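PDB 3EY5: acetyltransferase-like, GNAT family from Bacteroides thetaiotaomicron, which probably acts as an N-acetyltransferase of the GNAT family, although its substrate is not established. Local coordinates for residues K135-P140 / M151-H156; T131-D136 / K163-I168; P105-V110 / G157-E162. All coordinates share one frame; numbering follows the deposited sequence. Where two conformers were deposited one is given.

Contact 1. Residues K135-P140 / M151-H156; sequences KDYYQP and MYLMVH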
loop_
_atom_site.group_PDB
_atom_site.type_symbol
_atom_site.label_atom_id
_atom_site.label_comp_id
_atom_site.label_asym_id
_atom_site.label_seq_id
_atom_site.Cartn_x
_atom_site.Cartn_y
_atom_site.Cartn_z
ATOM N N LYS A 135 7.797 5.988 -15.114
ATOM C CA LYS A 135 9.214 5.811 -14.940
ATOM C C LYS A 135 9.413 4.312 -14.921
ATOM O O LYS A 135 8.509 3.578 -14.571
ATOM C CB LYS A 135 9.653 6.484 -13.631
ATOM C CG LYS A 135 9.427 7.996 -13.652
ATOM C CD LYS A 135 10.601 8.670 -14.341
ATOM C CE LYS A 135 10.282 10.039 -14.899
ATOM N NZ LYS A 135 11.615 10.665 -15.309
ATOM N N ASP A 136 10.591 3.855 -15.300
ATOM C CA ASP A 136 10.842 2.429 -15.359
ATOM C C ASP A 136 11.108 1.871 -13.931
ATOM O O ASP A 136 12.227 1.464 -13.608
ATOM C CB ASP A 136 12.036 2.153 -16.286
ATOM C CG ASP A 136 12.233 0.658 -16.566
ATOM O OD1 ASP A 136 11.232 -0.111 -16.479
ATOM O OD2 ASP A 136 13.388 0.246 -16.874
ATOM N N TYR A 137 10.074 1.852 -13.096
ATOM C CA TYR A 137 10.178 1.373 -11.727
ATOM C C TYR A 137 10.108 -0.190 -11.629
ATOM O O TYR A 137 9.387 -0.846 -12.406
ATOM C CB TYR A 137 9.055 1.995 -10.901
ATOM C CG TYR A 137 9.122 1.556 -9.449
ATOM C CD1 TYR A 137 10.129 2.021 -8.616
ATOM C CD2 TYR A 137 8.188 0.685 -8.922
ATOM C CE1 TYR A 137 10.224 1.622 -7.264
ATOM C CE2 TYR A 137 8.265 0.269 -7.583
ATOM C CZ TYR A 137 9.307 0.725 -6.764
ATOM O OH TYR A 137 9.396 0.331 -5.418
ATOM N N TYR A 138 10.838 -0.746 -10.658
ATOM C CA TYR A 138 10.796 -2.170 -10.288
ATOM C C TYR A 138 10.645 -2.332 -8.788
ATOM O O TYR A 138 11.366 -1.684 -8.023
ATOM C CB TYR A 138 12.090 -2.888 -10.731
ATOM C CG TYR A 138 12.109 -3.145 -12.232
ATOM C CD1 TYR A 138 12.570 -2.173 -13.111
ATOM C CD2 TYR A 138 11.617 -4.346 -12.764
ATOM C CE1 TYR A 138 12.542 -2.379 -14.481
ATOM C CE2 TYR A 138 11.604 -4.571 -14.126
ATOM C CZ TYR A 138 12.061 -3.579 -14.972
ATOM O OH TYR A 138 12.066 -3.784 -16.320
ATOM N N GLN A 139 9.713 -3.178 -8.359
ATOM C CA GLN A 139 9.650 -3.573 -6.963
ATOM C C GLN A 139 10.668 -4.693 -6.693
ATOM O O GLN A 139 10.548 -5.787 -7.260
ATOM C CB GLN A 139 8.247 -4.066 -6.616
ATOM C CG GLN A 139 8.078 -4.375 -5.125
ATOM C CD GLN A 139 6.816 -5.161 -4.857
ATOM O OE1 GLN A 139 6.871 -6.302 -4.397
ATOM N NE2 GLN A 139 5.676 -4.576 -5.175
ATOM N N PRO A 140 11.666 -4.428 -5.802
ATOM C CA PRO A 140 12.608 -5.451 -5.348
ATOM C C PRO A 140 11.804 -6.581 -4.722
ATOM O O PRO A 140 10.722 -6.332 -4.233
ATOM C CB PRO A 140 13.435 -4.734 -4.243
ATOM C CG PRO A 140 13.241 -3.271 -4.493
ATOM C CD PRO A 140 11.786 -3.186 -5.015
HETATM N N MSE A 151 6.739 -2.292 -12.361
HETATM C CA MSE A 151 5.550 -1.641 -11.809
HETATM C C MSE A 151 5.626 -0.225 -12.209
HETATM O O MSE A 151 6.603 0.196 -12.806
HETATM C CB MSE A 151 5.554 -1.666 -10.289
HETATM C CG MSE A 151 5.764 -3.032 -9.770
HETATM SE SE MSE A 151 4.083 -3.997 -9.581
HETATM C CE MSE A 151 4.517 -3.964 -7.706
ATOM N N TYR A 152 4.601 0.534 -11.868
ATOM C CA TYR A 152 4.655 1.987 -12.018
ATOM C C TYR A 152 4.326 2.535 -10.665
ATOM O O TYR A 152 3.574 1.927 -9.892
ATOM C CB TYR A 152 3.618 2.499 -13.028
ATOM C CG TYR A 152 4.010 2.314 -14.475
ATOM C CD1 TYR A 152 5.374 2.368 -14.870
ATOM C CD2 TYR A 152 3.039 2.136 -15.461
ATOM C CE1 TYR A 152 5.743 2.219 -16.216
ATOM C CE2 TYR A 152 3.391 1.992 -16.799
ATOM C CZ TYR A 152 4.731 2.026 -17.167
ATOM O OH TYR A 152 5.072 1.863 -18.486
ATOM N N LEU A 153 4.837 3.713 -10.394
ATOM C CA LEU A 153 4.406 4.439 -9.191
ATOM C C LEU A 153 3.257 5.352 -9.587
ATOM O O LEU A 153 3.167 5.811 -10.727
ATOM C CB LEU A 153 5.530 5.279 -8.607
ATOM C CG LEU A 153 6.804 4.591 -8.121
ATOM C CD1 LEU A 153 7.768 5.731 -7.678
ATOM C CD2 LEU A 153 6.505 3.594 -6.947
HETATM N N MSE A 154 2.393 5.614 -8.626
HETATM C CA MSE A 154 1.284 6.523 -8.835
HETATM C C MSE A 154 1.254 7.398 -7.622
HETATM O O MSE A 154 1.444 6.908 -6.507
HETATM C CB MSE A 154 -0.014 5.747 -8.978
HETATM C CG MSE A 154 -0.100 5.000 -10.283
HETATM SE SE MSE A 154 -1.913 4.560 -10.639
HETATM C CE MSE A 154 -2.481 6.373 -11.111
ATOM N N VAL A 155 1.059 8.697 -7.859
ATOM C CA VAL A 155 1.235 9.687 -6.809
ATOM C C VAL A 155 0.025 10.596 -6.644
ATOM O O VAL A 155 -0.561 11.066 -7.616
ATOM C CB VAL A 155 2.538 10.515 -7.057
ATOM C CG1 VAL A 155 2.824 11.456 -5.890
ATOM C CG2 VAL A 155 3.696 9.551 -7.233
ATOM N N HIS A 156 -0.358 10.851 -5.406
ATOM C CA HIS A 156 -1.409 11.826 -5.165
ATOM C C HIS A 156 -0.729 12.935 -4.387
ATOM O O HIS A 156 -0.093 12.663 -3.367
ATOM C CB HIS A 156 -2.565 11.205 -4.358
ATOM C CG HIS A 156 -3.604 12.197 -3.941
ATOM N ND1 HIS A 156 -4.670 12.536 -4.744
ATOM C CD2 HIS A 156 -3.740 12.925 -2.806
ATOM C CE1 HIS A 156 -5.426 13.428 -4.122
ATOM N NE2 HIS A 156 -4.880 13.682 -2.943
HETATM O O HOH W 1 6.669 4.767 -12.295
#

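Contact 2. Residues T131-D136 / K163-I168; sequences TLWEKD and KDYEGI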
loop_
_atom_site.group_PDB
_atom_site.type_symbol
_atom_site.label_atom_id
_atom_site.label_comp_id
_atom_site.label_asym_id
_atom_site.label_seq_id
_atom_site.Cartn_x
_atom_site.Cartn_y
_atom_site.Cartn_z
ATOM N N THR A 131 -1.758 10.540 -9.979
ATOM C CA THR A 131 -1.050 10.704 -11.232
ATOM C C THR A 131 -0.163 9.488 -11.482
ATOM O O THR A 131 0.616 9.088 -10.597
ATOM C CB THR A 131 -0.147 11.959 -11.203
ATOM O OG1 THR A 131 -0.950 13.121 -10.957
ATOM C CG2 THR A 131 0.546 12.163 -12.542
ATOM N N LEU A 132 -0.275 8.924 -12.688
ATOM C CA LEU A 132 0.620 7.844 -13.114
ATOM C C LEU A 132 2.029 8.332 -13.511
ATOM O O LEU A 132 2.162 9.174 -14.386
ATOM C CB LEU A 132 0.012 7.065 -14.272
ATOM C CG LEU A 132 0.908 5.919 -14.772
ATOM C CD1 LEU A 132 1.064 4.873 -13.681
ATOM C CD2 LEU A 132 0.344 5.300 -16.051
ATOM N N TRP A 133 3.067 7.800 -12.851
ATOM C CA TRP A 133 4.452 8.027 -13.240
ATOM C C TRP A 133 4.942 6.923 -14.177
ATOM O O TRP A 133 4.958 5.723 -13.816
ATOM C CB TRP A 133 5.323 8.118 -11.993
ATOM C CG TRP A 133 5.186 9.446 -11.295
ATOM C CD1 TRP A 133 4.314 10.493 -11.627
ATOM C CD2 TRP A 133 5.917 9.891 -10.159
ATOM N NE1 TRP A 133 4.479 11.534 -10.748
ATOM C CE2 TRP A 133 5.453 11.200 -9.843
ATOM C CE3 TRP A 133 6.915 9.315 -9.361
ATOM C CZ2 TRP A 133 5.952 11.925 -8.763
ATOM C CZ3 TRP A 133 7.402 10.040 -8.287
ATOM C CH2 TRP A 133 6.924 11.329 -8.001
ATOM N N GLU A 134 5.313 7.332 -15.390
ATOM C CA GLU A 134 5.799 6.435 -16.440
ATOM C C GLU A 134 7.302 6.186 -16.319
ATOM O O GLU A 134 8.012 6.218 -17.326
ATOM C CB GLU A 134 5.545 7.070 -17.810
ATOM C CG GLU A 134 4.300 7.938 -17.898
ATOM C CD GLU A 134 3.155 7.206 -18.556
ATOM O OE1 GLU A 134 2.225 7.883 -19.063
ATOM O OE2 GLU A 134 3.199 5.951 -18.573
ATOM N N LYS A 135 7.797 5.988 -15.114
ATOM C CA LYS A 135 9.214 5.811 -14.940
ATOM C C LYS A 135 9.413 4.312 -14.921
ATOM O O LYS A 135 8.509 3.578 -14.571
ATOM C CB LYS A 135 9.653 6.484 -13.631
ATOM C CG LYS A 135 9.427 7.996 -13.652
ATOM C CD LYS A 135 10.601 8.670 -14.341
ATOM C CE LYS A 135 10.282 10.039 -14.899
ATOM N NZ LYS A 135 11.615 10.665 -15.309
ATOM N N ASP A 136 10.591 3.855 -15.300
ATOM C CA ASP A 136 10.842 2.429 -15.359
ATOM C C ASP A 136 11.108 1.871 -13.931
ATOM O O ASP A 136 12.227 1.464 -13.608
ATOM C CB ASP A 136 12.036 2.153 -16.286
ATOM C CG ASP A 136 12.233 0.658 -16.566
ATOM O OD1 ASP A 136 11.232 -0.111 -16.479
ATOM O OD2 ASP A 136 13.388 0.246 -16.874
ATOM N N LYS A 163 11.538 15.607 -11.055
ATOM C CA LYS A 163 12.404 15.978 -9.913
ATOM C C LYS A 163 12.497 15.011 -8.739
ATOM O O LYS A 163 13.526 14.958 -8.072
ATOM C CB LYS A 163 11.996 17.336 -9.351
ATOM C CG LYS A 163 12.090 18.453 -10.364
ATOM C CD LYS A 163 11.001 18.271 -11.416
ATOM C CE LYS A 163 11.166 19.171 -12.642
ATOM N NZ LYS A 163 10.137 18.784 -13.680
ATOM N N ASP A 164 11.432 14.268 -8.461
ATOM C CA ASP A 164 11.329 13.528 -7.187
ATOM C C ASP A 164 11.516 11.997 -7.289
ATOM O O ASP A 164 11.897 11.346 -6.309
ATOM C CB ASP A 164 9.986 13.863 -6.496
ATOM C CG ASP A 164 9.819 15.359 -6.222
ATOM O OD1 ASP A 164 10.625 15.919 -5.456
ATOM O OD2 ASP A 164 8.875 15.995 -6.753
ATOM N N TYR A 165 11.270 11.451 -8.478
ATOM C CA TYR A 165 11.225 10.003 -8.689
ATOM C C TYR A 165 12.464 9.227 -8.200
ATOM O O TYR A 165 12.345 8.179 -7.547
ATOM C CB TYR A 165 10.975 9.670 -10.158
ATOM C CG TYR A 165 11.231 8.203 -10.430
ATOM C CD1 TYR A 165 12.376 7.781 -11.104
ATOM C CD2 TYR A 165 10.336 7.237 -9.976
ATOM C CE1 TYR A 165 12.619 6.411 -11.330
ATOM C CE2 TYR A 165 10.558 5.877 -10.190
ATOM C CZ TYR A 165 11.695 5.467 -10.861
ATOM O OH TYR A 165 11.901 4.122 -11.059
ATOM N N GLU A 166 13.645 9.759 -8.517
ATOM C CA GLU A 166 14.897 9.081 -8.214
ATOM C C GLU A 166 15.112 9.006 -6.709
ATOM O O GLU A 166 15.517 7.954 -6.184
ATOM C CB GLU A 166 16.074 9.767 -8.925
ATOM C CG GLU A 166 16.037 9.563 -10.431
ATOM C CD GLU A 166 16.065 8.077 -10.864
ATOM O OE1 GLU A 166 15.855 7.795 -12.077
ATOM O OE2 GLU A 166 16.293 7.187 -10.008
ATOM N N GLY A 167 14.780 10.098 -6.018
ATOM C CA GLY A 167 14.909 10.148 -4.587
ATOM C C GLY A 167 13.869 9.266 -3.926
ATOM O O GLY A 167 14.142 8.659 -2.898
ATOM N N ILE A 168 12.674 9.190 -4.495
ATOM C CA ILE A 168 11.645 8.330 -3.900
ATOM C C ILE A 168 11.984 6.846 -4.117
ATOM O O ILE A 168 11.912 6.043 -3.171
ATOM C CB ILE A 168 10.270 8.656 -4.424
ATOM C CG1 ILE A 168 9.826 10.007 -3.833
ATOM C CG2 ILE A 168 9.294 7.535 -4.100
ATOM C CD1 ILE A 168 8.721 10.653 -4.640
#

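Contact 3. Residues P105-V110 / G157-E162; sequences PIVLEV and GNLDAE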
loop_
_atom_site.group_PDB
_atom_site.type_symbol
_atom_site.label_atom_id
_atom_site.label_comp_id
_atom_site.label_asym_id
_atom_site.label_seq_id
_atom_site.Cartn_x
_atom_site.Cartn_y
_atom_site.Cartn_z
ATOM N N PRO A 105 1.970 14.083 0.351
ATOM C CA PRO A 105 1.822 13.241 -0.869
ATOM C C PRO A 105 1.849 11.719 -0.586
ATOM O O PRO A 105 2.494 11.242 0.368
ATOM C CB PRO A 105 3.010 13.647 -1.730
ATOM C CG PRO A 105 3.381 15.108 -1.222
ATOM C CD PRO A 105 3.113 15.028 0.248
ATOM N N ILE A 106 1.081 10.980 -1.366
ATOM C CA ILE A 106 0.897 9.539 -1.121
ATOM C C ILE A 106 1.436 8.844 -2.346
ATOM O O ILE A 106 1.053 9.187 -3.469
ATOM C CB ILE A 106 -0.568 9.154 -0.977
ATOM C CG1 ILE A 106 -1.239 9.932 0.158
ATOM C CG2 ILE A 106 -0.711 7.602 -0.749
ATOM C CD1 ILE A 106 -2.718 9.682 0.214
ATOM N N VAL A 107 2.329 7.893 -2.119
ATOM C CA VAL A 107 2.895 7.116 -3.205
ATOM C C VAL A 107 2.424 5.678 -3.047
ATOM O O VAL A 107 2.444 5.129 -1.940
ATOM C CB VAL A 107 4.443 7.177 -3.222
ATOM C CG1 VAL A 107 5.010 6.384 -4.416
ATOM C CG2 VAL A 107 4.958 8.678 -3.223
ATOM N N LEU A 108 1.998 5.076 -4.154
ATOM C CA LEU A 108 1.803 3.598 -4.199
ATOM C C LEU A 108 2.353 2.988 -5.517
ATOM O O LEU A 108 2.674 3.730 -6.459
ATOM C CB LEU A 108 0.339 3.245 -3.991
ATOM C CG LEU A 108 -0.642 3.894 -4.989
ATOM C CD1 LEU A 108 -0.527 3.279 -6.347
ATOM C CD2 LEU A 108 -2.036 3.694 -4.515
ATOM N N GLU A 109 2.499 1.665 -5.556
ATOM C CA GLU A 109 2.902 0.945 -6.782
ATOM C C GLU A 109 1.690 0.247 -7.401
ATOM O O GLU A 109 0.813 -0.261 -6.668
ATOM C CB GLU A 109 3.947 -0.125 -6.495
ATOM C CG GLU A 109 5.068 0.270 -5.536
ATOM C CD GLU A 109 6.077 -0.872 -5.317
ATOM O OE1 GLU A 109 5.878 -1.957 -5.909
ATOM O OE2 GLU A 109 7.068 -0.705 -4.558
ATOM N N VAL A 110 1.616 0.278 -8.729
ATOM C CA VAL A 110 0.632 -0.487 -9.479
ATOM C C VAL A 110 1.342 -1.335 -10.526
ATOM O O VAL A 110 2.443 -1.023 -10.966
ATOM C CB VAL A 110 -0.441 0.373 -10.190
ATOM C CG1 VAL A 110 -1.281 1.101 -9.191
ATOM C CG2 VAL A 110 0.181 1.325 -11.170
ATOM N N GLY A 157 -0.810 14.168 -4.888
ATOM C CA GLY A 157 -0.178 15.307 -4.220
ATOM C C GLY A 157 0.935 15.956 -5.044
ATOM O O GLY A 157 1.195 15.555 -6.171
ATOM N N ASN A 158 1.604 16.948 -4.470
ATOM C CA ASN A 158 2.570 17.778 -5.202
ATOM C C ASN A 158 3.948 17.128 -5.137
ATOM O O ASN A 158 4.769 17.427 -4.250
ATOM C CB ASN A 158 2.533 19.248 -4.685
ATOM C CG ASN A 158 3.752 20.123 -5.153
ATOM O OD1 ASN A 158 4.364 20.841 -4.340
ATOM N ND2 ASN A 158 4.072 20.083 -6.454
ATOM N N LEU A 159 4.154 16.163 -6.032
ATOM C CA LEU A 159 5.490 15.616 -6.310
ATOM C C LEU A 159 5.608 15.564 -7.836
ATOM O O LEU A 159 4.665 15.200 -8.513
ATOM C CB LEU A 159 5.686 14.231 -5.678
ATOM C CG LEU A 159 5.748 14.099 -4.144
ATOM C CD1 LEU A 159 5.534 12.667 -3.693
ATOM C CD2 LEU A 159 7.047 14.608 -3.536
ATOM N N ASP A 160 6.732 15.992 -8.385
ATOM C CA ASP A 160 6.895 15.904 -9.826
ATOM C C ASP A 160 7.895 14.784 -10.173
ATOM O O ASP A 160 9.000 14.660 -9.594
ATOM C CB ASP A 160 7.212 17.279 -10.464
ATOM C CG ASP A 160 5.978 18.239 -10.489
ATOM O OD1 ASP A 160 4.904 17.871 -9.958
ATOM O OD2 ASP A 160 6.075 19.364 -11.039
ATOM N N ALA A 161 7.454 13.932 -11.094
ATOM C CA ALA A 161 8.176 12.718 -11.447
ATOM C C ALA A 161 9.600 13.068 -11.844
ATOM O O ALA A 161 10.566 12.407 -11.435
ATOM C CB ALA A 161 7.462 12.007 -12.597
ATOM N N GLU A 162 9.715 14.141 -12.620
ATOM C CA GLU A 162 10.976 14.560 -13.177
ATOM C C GLU A 162 11.962 14.827 -12.042
ATOM O O GLU A 162 13.057 14.305 -12.028
ATOM C CB GLU A 162 10.768 15.792 -14.056
ATOM C CG GLU A 162 10.001 15.549 -15.369
ATOM C CD GLU A 162 8.474 15.381 -15.212
ATOM O OE1 GLU A 162 7.993 14.990 -14.121
ATOM O OE2 GLU A 162 7.755 15.625 -16.214
#

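Contact 1. Residues K135-P140 / M151-H156
Tyr137 and Met151, the latter present as selenomethionine, meet through both backbone and side chains. Met151 N donates to Tyr137 O over 3.0 Å; the bond is nearly straight at the hydrogen (166°), but the donor sits well above the carbonyl plane. The two carbonyl oxygens, Tyr137 O and Met151 O, are also only 3.0 Å apart, a pair of acceptors whose repulsion is probably eased by the guanidinium of Arg112, which donates to both. With CG anti to the backbone N (chi1 -179°), the Tyr137 ring is carried across strand 149-156. Met151 CB touches its rim, 3.8 Å from Tyr137 CD2, while Leu153 CD2 lies over the centre of one face as a CH-pi contact, 3.8 Å from the ring centroid. A leucine suits this place because its branch brings a methyl squarely onto the flat surface. Strands 136-139 and 149-156 form the arms of a beta hairpin late in the GNAT fold, yet the directions of 136-139 and 151-156 differ by 104°, so they splay apart. A water joins them further along: it donates to Lys135 O and accepts from Leu153 N at 2.8 Å. The ring edge of Tyr152 adds to this end, its CD1 3.4 Å from Lys135 O. Tyrosine and glutamine serve the buried polar side: Tyr137 OH and Gln139 NE2 both hydrogen-bond to the carboxylate of Glu109 on strand 106-110.

Contact 2. Residues T131-D136 / K163-I168
Lys135 runs its aliphatic chain along the face of the Tyr165 ring, the two side chains pointing opposite ways. Its CB stands 3.5 Å from the ring centroid and 9° off the normal, a CH-pi contact centred on the face. The bend at chi2 (-84°) keeps the next methylenes close to that face instead of lifting them off: CG approaches Tyr165 CG, and CD lies 3.8 Å from Tyr165 CD1. A lysine fits because its carbons can line the ring while its ammonium group continues outward, with Glu166 OE1 still 6.1 Å from Lys135 NZ. The neighbouring aromatic comes in differently. Trp133 holds its indole anti to its own carbonyl carbon (chi1 -77°), sending the benzo portion toward the helix. Trp133 CE3 reaches the edge of the Tyr165 ring, 4.0 Å from Tyr165 CD2, and one turn further on Ile168 CD1 meets the edge of the indole, 3.9 Å from Trp133 CH2. Tyr165 and Ile168 thus offer apolar surface on the helical side that turns to the strand, whereas Asp164 directs its carboxylate to the backbone N of Asp160. No hydrogen bond crosses this interface; it is alpha/beta layer packing, the C-terminal helix 161-176 lying over strand 131-134 and the corner that follows it in the GNAT sheet.

Contact 3. Residues P105-V110 / G157-E162
Leu159 N donates to Gly157 O over 3.0 Å, closing an inverse gamma turn centred on Asn158 that swings the chain round beside Pro105. Glycine suits position Gly157 for two reasons: its backbone angles (phi 116°) would jam a side chain against the preceding carbonyl oxygen, and a CB would collide with Pro105 CA. The turn delivers Leu159 to the proline. Its CG, anti to the carbonyl carbon (chi1 -68°), is 3.7 Å from Pro105 CB, and the CD1 methyl presses closer still, at a tight 3.3 Å from that same CB. The leucine side chain crosses both Pro105 and Val107 at about a right angle, and Leu159 CD1 also reaches Val107 CG2 at 4.1 Å. The pyrrolidine of Pro105, just before strand 106-110, offers a rigid apolar edge for the leucine, and the beta-branched valine extends that surface along the strand. With an alanine in place of Leu159, Pro105 and Val107 would probably lose their shared methyl partner, leaving a gap between the turn and the sheet. Phe73 and Trp133 also touch Leu159. The join is between the start of an inner strand of the GNAT sheet and a connecting loop: strand 106-110, parallel to strand 74-81, meets the link from the last strand to the C-terminal helix.

How the contacts relate
Strand 149-156 binds the three contacts together, pairing with strand 106-110 along one edge and with strands 131-134 and 136-139 along the other. The centres of contacts 1 and 2 are about 7 Å apart; they share the corner at Lys135 and Asp136, and Trp133 N lies 2.9 Å from Leu153 O, a probable hydrogen bond. Contact 3 centres about 9 Å from contact 1 and about 7 Å from contact 2. Trp133 bridges contacts 2 and 3, its CZ2 3.4 Å from Ala161 N. The side chain of Glu109 ties strand 106-110 to contact 1, Glu109 OE2 lying 2.7 Å from Tyr137 OH. In GNAT relatives acetyl-CoA usually binds where the central parallel strands splay, here probably 74-81 and 106-110.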